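Local coordinates for YesW protein (Bacillus subtilis, PDB 2ZUX), which cleaves type I rhamnogalacturonan of plant cell walls by endo-type elimination, releasing oligosaccharides in a reaction that requires calcium or manganese, at residues 403-408 and 435-440; 417-422 and 429-434; 449-454 and 464-469. One frame throughout, in Å; residues are numbered along the deposited sequence.

Overall arrangement
All three contacts lie in the beta-propeller domain and step through consecutive sheets of it. Interaction 1, its centre some 25 Å from the centre of the chain and partly open to solvent, packs edge strand 403-407 of one sheet on strand 435-437 of the next, mostly through aromatic rings. Interaction 2 is fully buried and lies within that second sheet: strand 429-432 neighbours 435-437 and pairs with 416-419, and a calcium ion closes its loop end. Interaction 3, the most central of the three, opens the following sheet, where a backbone pair and polar side chains carry the contact in place of aromatic packing. Interactions 2 and 3 meet where W431 NE1 bonds S451 O and R464 N bonds D420 O.

Interaction 1: 403-408 and 435-440; sequences ILWGVY and SLYSAK
Two neighbouring sheets of the beta-propeller meet here: W405, on an outermost strand of the 366-407 sheet, lays its indole against Y437 and the turn after strand 435-437. L404 and W405 both face F395 in a classic beta bulge, and the W405 ring stacks on F395 as well. The indole N-H reaches the carbonyl of A439, NE1 to O 3.0 Å, with an angle of 151° at the hydrogen; it comes from above the carbonyl plane rather than within it. Atom C of K440 sits over one indole face, with W405 NE1 to K440 C at 3.5 Å. At the benzo end, CH2 of W405 touches CB of Y437 at 3.7 Å, and CZ3 lies over the rim of one phenol face. The two rings are neither stacked nor perpendicular, their planes 43° apart. Replacing W405 with an alanine would probably open a gap between the sheets beside Y437 and leave the A439 carbonyl without its indole donor. The turn itself is tied by an ST turn, S438 OG accepting from K440 N, while K440 NZ runs off to a salt bridge with D372, a calcium ligand. Farther up the strand V407 and Y437 approach from opposite directions. With its CG1 anti to the backbone N (chi1 180°), V407 turns CG2 to the phenol, 3.8 Å from Y437 OH.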
loop_
_atom_site.group_PDB
_atom_site.type_symbol
_atom_site.label_atom_id
_atom_site.label_comp_id
_atom_site.label_asym_id
_atom_site.label_seq_id
_atom_site.Cartn_x
_atom_site.Cartn_y
_atom_site.Cartn_z
ATOM N N ILE A 403 -7.127 -18.364 -17.431
ATOM C CA ILE A 403 -6.409 -19.115 -16.412
ATOM C C ILE A 403 -5.218 -19.823 -17.059
ATOM O O ILE A 403 -5.385 -20.626 -17.980
ATOM C CB ILE A 403 -7.330 -20.134 -15.686
ATOM C CG1 ILE A 403 -8.580 -19.449 -15.111
ATOM C CG2 ILE A 403 -6.556 -20.873 -14.593
ATOM C CD1 ILE A 403 -8.313 -18.344 -14.099
ATOM N N LEU A 404 -4.014 -19.498 -16.599
ATOM C CA LEU A 404 -2.804 -20.153 -17.089
ATOM C C LEU A 404 -2.625 -21.479 -16.373
ATOM O O LEU A 404 -2.297 -22.495 -16.993
ATOM C CB LEU A 404 -1.590 -19.243 -16.916
ATOM C CG LEU A 404 -1.785 -17.894 -17.609
ATOM C CD1 LEU A 404 -0.748 -16.887 -17.156
ATOM C CD2 LEU A 404 -1.746 -18.055 -19.120
ATOM N N TRP A 405 -2.862 -21.473 -15.067
ATOM C CA TRP A 405 -2.938 -22.697 -14.282
ATOM C C TRP A 405 -3.671 -22.412 -12.982
ATOM O O TRP A 405 -3.770 -21.258 -12.553
ATOM C CB TRP A 405 -1.555 -23.308 -14.023
ATOM C CG TRP A 405 -0.604 -22.430 -13.255
ATOM C CD1 TRP A 405 0.265 -21.508 -13.774
ATOM C CD2 TRP A 405 -0.414 -22.404 -11.833
ATOM N NE1 TRP A 405 0.987 -20.918 -12.765
ATOM C CE2 TRP A 405 0.579 -21.438 -11.564
ATOM C CE3 TRP A 405 -0.982 -23.108 -10.761
ATOM C CZ2 TRP A 405 1.026 -21.163 -10.269
ATOM C CZ3 TRP A 405 -0.543 -22.833 -9.473
ATOM C CH2 TRP A 405 0.450 -21.864 -9.238
ATOM N N GLY A 406 -4.222 -23.460 -12.387
ATOM C CA GLY A 406 -4.898 -23.354 -11.108
ATOM C C GLY A 406 -4.868 -24.696 -10.416
ATOM O O GLY A 406 -4.618 -25.730 -11.055
ATOM N N VAL A 407 -5.119 -24.688 -9.112
ATOM C CA VAL A 407 -5.151 -25.916 -8.323
ATOM C C VAL A 407 -6.414 -25.940 -7.463
ATOM O O VAL A 407 -6.695 -24.989 -6.726
ATOM C CB VAL A 407 -3.890 -26.053 -7.424
ATOM C CG1 VAL A 407 -3.946 -27.336 -6.601
ATOM C CG2 VAL A 407 -2.613 -26.028 -8.267
ATOM N N TYR A 408 -7.181 -27.019 -7.576
ATOM C CA TYR A 408 -8.345 -27.242 -6.735
ATOM C C TYR A 408 -7.917 -27.503 -5.297
ATOM O O TYR A 408 -6.993 -28.287 -5.051
ATOM C CB TYR A 408 -9.137 -28.438 -7.265
ATOM C CG TYR A 408 -10.284 -28.856 -6.382
ATOM C CD1 TYR A 408 -11.447 -28.089 -6.300
ATOM C CD2 TYR A 408 -10.216 -30.033 -5.637
ATOM C CE1 TYR A 408 -12.503 -28.475 -5.489
ATOM C CE2 TYR A 408 -11.269 -30.431 -4.827
ATOM C CZ TYR A 408 -12.410 -29.653 -4.760
ATOM O OH TYR A 408 -13.461 -30.044 -3.962
ATOM N N SER A 435 1.532 -25.518 -0.384
ATOM C CA SER A 435 2.427 -25.856 -1.497
ATOM C C SER A 435 3.038 -24.620 -2.149
ATOM O O SER A 435 2.395 -23.568 -2.236
ATOM C CB SER A 435 1.694 -26.676 -2.553
ATOM O OG SER A 435 1.444 -27.990 -2.085
ATOM N N LEU A 436 4.276 -24.787 -2.607
ATOM C CA LEU A 436 5.045 -23.772 -3.311
ATOM C C LEU A 436 5.121 -24.151 -4.788
ATOM O O LEU A 436 5.369 -25.315 -5.114
ATOM C CB LEU A 436 6.459 -23.701 -2.728
ATOM C CG LEU A 436 7.446 -22.740 -3.395
ATOM C CD1 LEU A 436 6.969 -21.295 -3.246
ATOM C CD2 LEU A 436 8.831 -22.930 -2.800
ATOM N N TYR A 437 4.931 -23.178 -5.673
ATOM C CA TYR A 437 4.918 -23.428 -7.110
ATOM C C TYR A 437 5.776 -22.434 -7.867
ATOM O O TYR A 437 5.928 -21.277 -7.456
ATOM C CB TYR A 437 3.499 -23.301 -7.666
ATOM C CG TYR A 437 2.467 -24.186 -7.019
ATOM C CD1 TYR A 437 2.163 -25.439 -7.552
ATOM C CD2 TYR A 437 1.771 -23.757 -5.892
ATOM C CE1 TYR A 437 1.200 -26.246 -6.965
ATOM C CE2 TYR A 437 0.816 -24.554 -5.291
ATOM C CZ TYR A 437 0.533 -25.792 -5.832
ATOM O OH TYR A 437 -0.422 -26.576 -5.233
ATOM N N SER A 438 6.290 -22.863 -9.013
ATOM C CA SER A 438 6.905 -21.937 -9.939
ATOM C C SER A 438 5.807 -21.110 -10.608
ATOM O O SER A 438 4.622 -21.421 -10.492
ATOM C CB SER A 438 7.686 -22.695 -11.008
ATOM O OG SER A 438 6.798 -23.283 -11.949
ATOM N N ALA A 439 6.216 -20.066 -11.320
ATOM C CA ALA A 439 5.286 -19.242 -12.091
ATOM C C ALA A 439 4.521 -20.042 -13.152
ATOM O O ALA A 439 3.483 -19.598 -13.650
ATOM C CB ALA A 439 6.026 -18.085 -12.738
ATOM N N LYS A 440 5.061 -21.209 -13.506
ATOM C CA LYS A 440 4.429 -22.102 -14.484
ATOM C C LYS A 440 3.506 -23.126 -13.829
ATOM O O LYS A 440 2.899 -23.953 -14.520
ATOM C CB LYS A 440 5.500 -22.849 -15.291
ATOM C CG LYS A 440 6.537 -21.985 -15.984
ATOM C CD LYS A 440 5.913 -21.087 -17.041
ATOM C CE LYS A 440 6.963 -20.429 -17.919
ATOM N NZ LYS A 440 6.316 -19.532 -18.915
#

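Interaction 2: 417-422 and 429-434. With CA (calcium ion), chain I.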
loop_
_atom_site.group_PDB
_atom_site.type_symbol
_atom_site.label_atom_id
_atom_site.label_comp_id
_atom_site.label_asym_id
_atom_site.label_seq_id
_atom_site.Cartn_x
_atom_site.Cartn_y
_atom_site.Cartn_z
ATOM N N MET A 417 0.818 -16.045 -1.550
ATOM C CA MET A 417 1.926 -15.117 -1.751
ATOM C C MET A 417 2.554 -15.274 -3.124
ATOM O O MET A 417 2.473 -16.337 -3.732
ATOM C CB MET A 417 2.991 -15.325 -0.677
ATOM C CG MET A 417 2.999 -14.253 0.396
ATOM S SD MET A 417 3.542 -12.642 -0.201
ATOM C CE MET A 417 5.265 -12.990 -0.575
ATOM N N ALA A 418 3.181 -14.203 -3.592
ATOM C CA ALA A 418 3.949 -14.225 -4.822
ATOM C C ALA A 418 5.240 -13.467 -4.570
ATOM O O ALA A 418 5.210 -12.318 -4.114
ATOM C CB ALA A 418 3.167 -13.571 -5.946
ATOM N N ALA A 419 6.365 -14.115 -4.861
ATOM C CA ALA A 419 7.698 -13.521 -4.693
ATOM C C ALA A 419 8.746 -14.409 -5.332
ATOM O O ALA A 419 8.634 -15.634 -5.296
ATOM C CB ALA A 419 8.026 -13.317 -3.223
ATOM N N ASP A 420 9.771 -13.788 -5.912
ATOM C CA ASP A 420 10.911 -14.549 -6.405
ATOM C C ASP A 420 11.759 -14.954 -5.208
ATOM O O ASP A 420 12.530 -14.140 -4.677
ATOM C CB ASP A 420 11.754 -13.731 -7.385
ATOM C CG ASP A 420 12.836 -14.566 -8.047
ATOM O OD1 ASP A 420 12.866 -15.794 -7.811
ATOM O OD2 ASP A 420 13.651 -14.008 -8.813
ATOM N N ILE A 421 11.598 -16.207 -4.781
ATOM C CA ILE A 421 12.335 -16.735 -3.634
ATOM C C ILE A 421 13.293 -17.864 -4.015
ATOM O O ILE A 421 14.118 -18.274 -3.199
ATOM C CB ILE A 421 11.381 -17.206 -2.509
ATOM C CG1 ILE A 421 10.579 -18.455 -2.917
ATOM C CG2 ILE A 421 10.453 -16.056 -2.098
ATOM C CD1 ILE A 421 9.730 -19.016 -1.799
ATOM N N ASP A 422 13.186 -18.351 -5.248
ATOM C CA ASP A 422 13.962 -19.500 -5.694
ATOM C C ASP A 422 14.531 -19.173 -7.068
ATOM O O ASP A 422 13.784 -19.064 -8.032
ATOM C CB ASP A 422 13.058 -20.737 -5.750
ATOM C CG ASP A 422 13.824 -22.024 -5.999
ATOM O OD1 ASP A 422 14.917 -21.981 -6.613
ATOM O OD2 ASP A 422 13.305 -23.080 -5.578
ATOM N N GLU A 429 7.915 -17.144 -7.719
ATOM C CA GLU A 429 7.211 -18.291 -7.171
ATOM C C GLU A 429 5.919 -17.826 -6.510
ATOM O O GLU A 429 5.756 -16.640 -6.180
ATOM C CB GLU A 429 8.096 -18.993 -6.136
ATOM C CG GLU A 429 9.262 -19.793 -6.739
ATOM C CD GLU A 429 10.280 -18.936 -7.483
ATOM O OE1 GLU A 429 10.861 -18.004 -6.874
ATOM O OE2 GLU A 429 10.521 -19.200 -8.685
ATOM N N VAL A 430 4.989 -18.754 -6.337
ATOM C CA VAL A 430 3.752 -18.460 -5.631
ATOM C C VAL A 430 3.484 -19.594 -4.660
ATOM O O VAL A 430 3.899 -20.734 -4.891
ATOM C CB VAL A 430 2.541 -18.248 -6.586
ATOM C CG1 VAL A 430 2.796 -17.082 -7.546
ATOM C CG2 VAL A 430 2.225 -19.516 -7.352
ATOM N N TRP A 431 2.834 -19.281 -3.550
ATOM C CA TRP A 431 2.474 -20.324 -2.603
ATOM C C TRP A 431 1.158 -20.077 -1.916
ATOM O O TRP A 431 0.767 -18.938 -1.679
ATOM C CB TRP A 431 3.580 -20.612 -1.578
ATOM C CG TRP A 431 3.991 -19.524 -0.589
ATOM C CD1 TRP A 431 3.600 -19.420 0.720
ATOM C CD2 TRP A 431 4.940 -18.475 -0.806
ATOM N NE1 TRP A 431 4.227 -18.358 1.321
ATOM C CE2 TRP A 431 5.061 -17.762 0.411
ATOM C CE3 TRP A 431 5.701 -18.066 -1.909
ATOM C CZ2 TRP A 431 5.901 -16.656 0.552
ATOM C CZ3 TRP A 431 6.535 -16.965 -1.772
ATOM C CH2 TRP A 431 6.633 -16.274 -0.546
ATOM N N ALA A 432 0.476 -21.177 -1.610
ATOM C CA ALA A 432 -0.820 -21.157 -0.951
ATOM C C ALA A 432 -1.208 -22.581 -0.618
ATOM O O ALA A 432 -0.782 -23.527 -1.296
ATOM C CB ALA A 432 -1.867 -20.543 -1.865
ATOM N N ASN A 433 -2.028 -22.729 0.420
ATOM C CA ASN A 433 -2.568 -24.037 0.824
ATOM C C ASN A 433 -1.470 -25.087 1.026
ATOM O O ASN A 433 -1.672 -26.263 0.734
ATOM C CB ASN A 433 -3.637 -24.520 -0.178
ATOM C CG ASN A 433 -4.565 -25.583 0.411
ATOM O OD1 ASN A 433 -4.911 -25.540 1.588
ATOM N ND2 ASN A 433 -4.973 -26.530 -0.418
ATOM N N GLY A 434 -0.313 -24.645 1.523
ATOM C CA GLY A 434 0.748 -25.564 1.924
ATOM C C GLY A 434 1.679 -26.056 0.828
ATOM O O GLY A 434 2.525 -26.914 1.081
HETATM CA CA CA I . 12.276 -17.601 -9.117
HETATM O O HOH W 1 13.916 -16.349 -10.318
#
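E429 sets its CG anti to its own carbonyl carbon (chi1 -74°) and then bends at chi2 (64°), which curls the carboxylate back over the loop end of the beta-hairpin formed by strands 416-419 and 429-432, to a calcium ion; W431, two residues on, has CG between its backbone N and carbonyl carbon (chi1 64°), which lays the indole face against CB of M417. The hairpin belongs to a sheet of the beta-propeller. M417 and W431 form a hydrogen-bonded antiparallel pair, as do A419 and E429, although the return bond from E429 N to A419 O is weak. Between them the non-hydrogen-bonded pair A418 and V430 packs methyl to methyl on the other face.

At the metal, E429 is bidentate, with OE2 at 2.4 Å and OE1 at 2.7 Å from calcium. D420 OD1 binds at 2.3 Å, and the D422 backbone O, a water and the carbonyls of Y425 and G427 complete the site. OE1 of E429 does double duty, because the backbone N-H groups of I421 and D422 both donate to it, each at 2.9 Å. The first comes nearly along the C-O bond and the second from above the carboxylate plane. Those bonds fix the rotation of the carboxylate, and the calcium probably offsets the repulsion between the acids gathered there. D420 OD2 also accepts from D570 N, and the carboxylate of D422 turns outward to a salt bridge with R424.

Beyond the metal, I421 sets CD1 3.8 Å from W431 CZ3. M417 lies alongside the indole: its SD stands obliquely to the ring, a Met-aromatic contact, while CB is centred over the six-membered ring, 3.5 Å from the centroid, in a CH-pi contact.

Interaction 3: 449-454 and 464-469. With CA (calcium ion), chain F.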
loop_
_atom_site.group_PDB
_atom_site.type_symbol
_atom_site.label_atom_id
_atom_site.label_comp_id
_atom_site.label_asym_id
_atom_site.label_seq_id
_atom_site.Cartn_x
_atom_site.Cartn_y
_atom_site.Cartn_z
ATOM N N PRO A 449 7.307 -21.430 2.557
ATOM C CA PRO A 449 7.803 -20.461 3.532
ATOM C C PRO A 449 6.916 -20.391 4.780
ATOM O O PRO A 449 5.716 -20.678 4.716
ATOM C CB PRO A 449 7.767 -19.144 2.753
ATOM C CG PRO A 449 8.003 -19.581 1.331
ATOM C CD PRO A 449 7.195 -20.843 1.207
ATOM N N SER A 450 7.512 -20.010 5.903
ATOM C CA SER A 450 6.818 -20.010 7.187
ATOM C C SER A 450 5.772 -18.908 7.346
ATOM O O SER A 450 5.075 -18.856 8.360
ATOM C CB SER A 450 7.834 -19.897 8.312
ATOM O OG SER A 450 8.528 -18.675 8.207
ATOM N N SER A 451 5.680 -18.010 6.365
ATOM C CA SER A 451 4.633 -16.995 6.338
ATOM C C SER A 451 4.029 -16.931 4.949
ATOM O O SER A 451 4.676 -17.302 3.964
ATOM C CB SER A 451 5.171 -15.621 6.729
ATOM O OG SER A 451 6.139 -15.134 5.810
ATOM N N THR A 452 2.788 -16.463 4.891
ATOM C CA THR A 452 2.085 -16.222 3.639
ATOM C C THR A 452 1.347 -14.895 3.784
ATOM O O THR A 452 0.112 -14.840 3.845
ATOM C CB THR A 452 1.135 -17.390 3.294
ATOM O OG1 THR A 452 1.848 -18.620 3.462
ATOM C CG2 THR A 452 0.652 -17.305 1.850
ATOM N N ASN A 453 2.134 -13.825 3.859
ATOM C CA ASN A 453 1.612 -12.508 4.194
ATOM C C ASN A 453 2.191 -11.459 3.243
ATOM O O ASN A 453 1.590 -11.181 2.215
ATOM C CB ASN A 453 1.878 -12.178 5.674
ATOM C CG ASN A 453 1.169 -10.926 6.121
ATOM O OD1 ASN A 453 0.366 -10.360 5.381
ATOM N ND2 ASN A 453 1.437 -10.498 7.347
ATOM N N PHE A 454 3.359 -10.904 3.566
ATOM C CA PHE A 454 4.012 -9.913 2.710
ATOM C C PHE A 454 5.311 -10.482 2.146
ATOM O O PHE A 454 5.945 -11.360 2.742
ATOM C CB PHE A 454 4.366 -8.649 3.516
ATOM C CG PHE A 454 3.265 -7.598 3.600
ATOM C CD1 PHE A 454 1.914 -7.936 3.732
ATOM C CD2 PHE A 454 3.617 -6.256 3.623
ATOM C CE1 PHE A 454 0.936 -6.937 3.845
ATOM C CE2 PHE A 454 2.655 -5.261 3.725
ATOM C CZ PHE A 454 1.312 -5.603 3.836
ATOM N N ARG A 464 13.223 -11.821 -3.252
ATOM C CA ARG A 464 12.410 -11.106 -2.287
ATOM C C ARG A 464 12.310 -11.894 -0.997
ATOM O O ARG A 464 12.129 -13.121 -1.009
ATOM C CB ARG A 464 11.030 -10.782 -2.865
ATOM C CG ARG A 464 10.378 -9.577 -2.211
ATOM C CD ARG A 464 9.168 -9.086 -2.962
ATOM N NE ARG A 464 8.755 -7.764 -2.484
ATOM C CZ ARG A 464 7.595 -7.184 -2.789
ATOM N NH1 ARG A 464 6.716 -7.810 -3.568
ATOM N NH2 ARG A 464 7.313 -5.971 -2.320
ATOM N N GLU A 465 12.440 -11.177 0.115
ATOM C CA GLU A 465 12.333 -11.762 1.443
ATOM C C GLU A 465 10.859 -11.763 1.880
ATOM O O GLU A 465 9.985 -11.332 1.124
ATOM C CB GLU A 465 13.243 -11.008 2.419
ATOM C CG GLU A 465 14.757 -11.235 2.177
ATOM C CD GLU A 465 15.263 -10.701 0.833
ATOM O OE1 GLU A 465 15.337 -9.465 0.655
ATOM O OE2 GLU A 465 15.625 -11.518 -0.056
ATOM N N GLN A 466 10.581 -12.278 3.071
ATOM C CA GLN A 466 9.205 -12.390 3.556
ATOM C C GLN A 466 9.026 -11.554 4.809
ATOM O O GLN A 466 9.950 -11.432 5.618
ATOM C CB GLN A 466 8.841 -13.846 3.856
ATOM C CG GLN A 466 8.743 -14.747 2.623
ATOM C CD GLN A 466 10.119 -15.174 2.105
ATOM O OE1 GLN A 466 10.943 -15.683 2.865
ATOM N NE2 GLN A 466 10.389 -14.909 0.836
ATOM N N LEU A 467 7.845 -10.971 4.978
ATOM C CA LEU A 467 7.534 -10.219 6.191
ATOM C C LEU A 467 6.218 -10.709 6.774
ATOM O O LEU A 467 5.249 -10.955 6.054
ATOM C CB LEU A 467 7.484 -8.717 5.895
ATOM C CG LEU A 467 7.152 -7.781 7.066
ATOM C CD1 LEU A 467 7.820 -6.442 6.850
ATOM C CD2 LEU A 467 5.649 -7.595 7.275
ATOM N N ASP A 468 6.196 -10.864 8.093
ATOM C CA ASP A 468 4.992 -11.265 8.818
ATOM C C ASP A 468 5.192 -10.831 10.260
ATOM O O ASP A 468 6.314 -10.917 10.786
ATOM C CB ASP A 468 4.820 -12.785 8.747
ATOM C CG ASP A 468 3.426 -13.259 9.132
ATOM O OD1 ASP A 468 2.468 -12.469 9.132
ATOM O OD2 ASP A 468 3.288 -14.471 9.407
ATOM N N SER A 469 4.127 -10.344 10.898
ATOM C CA SER A 469 4.238 -9.880 12.277
ATOM C C SER A 469 5.393 -8.869 12.372
ATOM O O SER A 469 5.497 -7.984 11.520
ATOM C CB SER A 469 4.417 -11.073 13.216
ATOM O OG SER A 469 4.340 -10.662 14.575
HETATM CA CA CA F . 16.649 -9.822 -1.490
HETATM O O HOH W 2 1.526 -15.639 7.284
HETATM O O HOH W 3 16.327 -7.382 -1.489
#
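The first two strands of another propeller sheet, 454-456 and 465-468, start their antiparallel ladder at F454 and L467. This is a hydrogen-bonded pair: F454 N donates to L467 O at 3.1 Å and L467 N to F454 O at 3.0 Å. On the face that these two share, CB of F454 meets CB of L467 at 3.9 Å.

Just ahead of the strand, the loop is fastened to D468 by side chains. N453 swings CG anti to its backbone N (chi1 -171°), sending ND2 across to D468 OD1 at 2.9 Å; the donor arrives on the anti side of the carboxylate, 32° out of its plane, and the amide and carboxylate stand almost perpendicular. The other oxygen, OD2, takes a water that also accepts from T452 N, so both carboxylate oxygens hold the loop. S451 wedges in between, its OG 3.6 Å from Q466 CB and its CB 3.5 Å from D468 CB.

At the far end of strand 465-468 the chain joins a calcium site that also includes D459 OD1, D461 OD1, the L463 carbonyl and a water. There E465 chelates the ion through OE1 and OE2, while OE2 also accepts from K474 NZ.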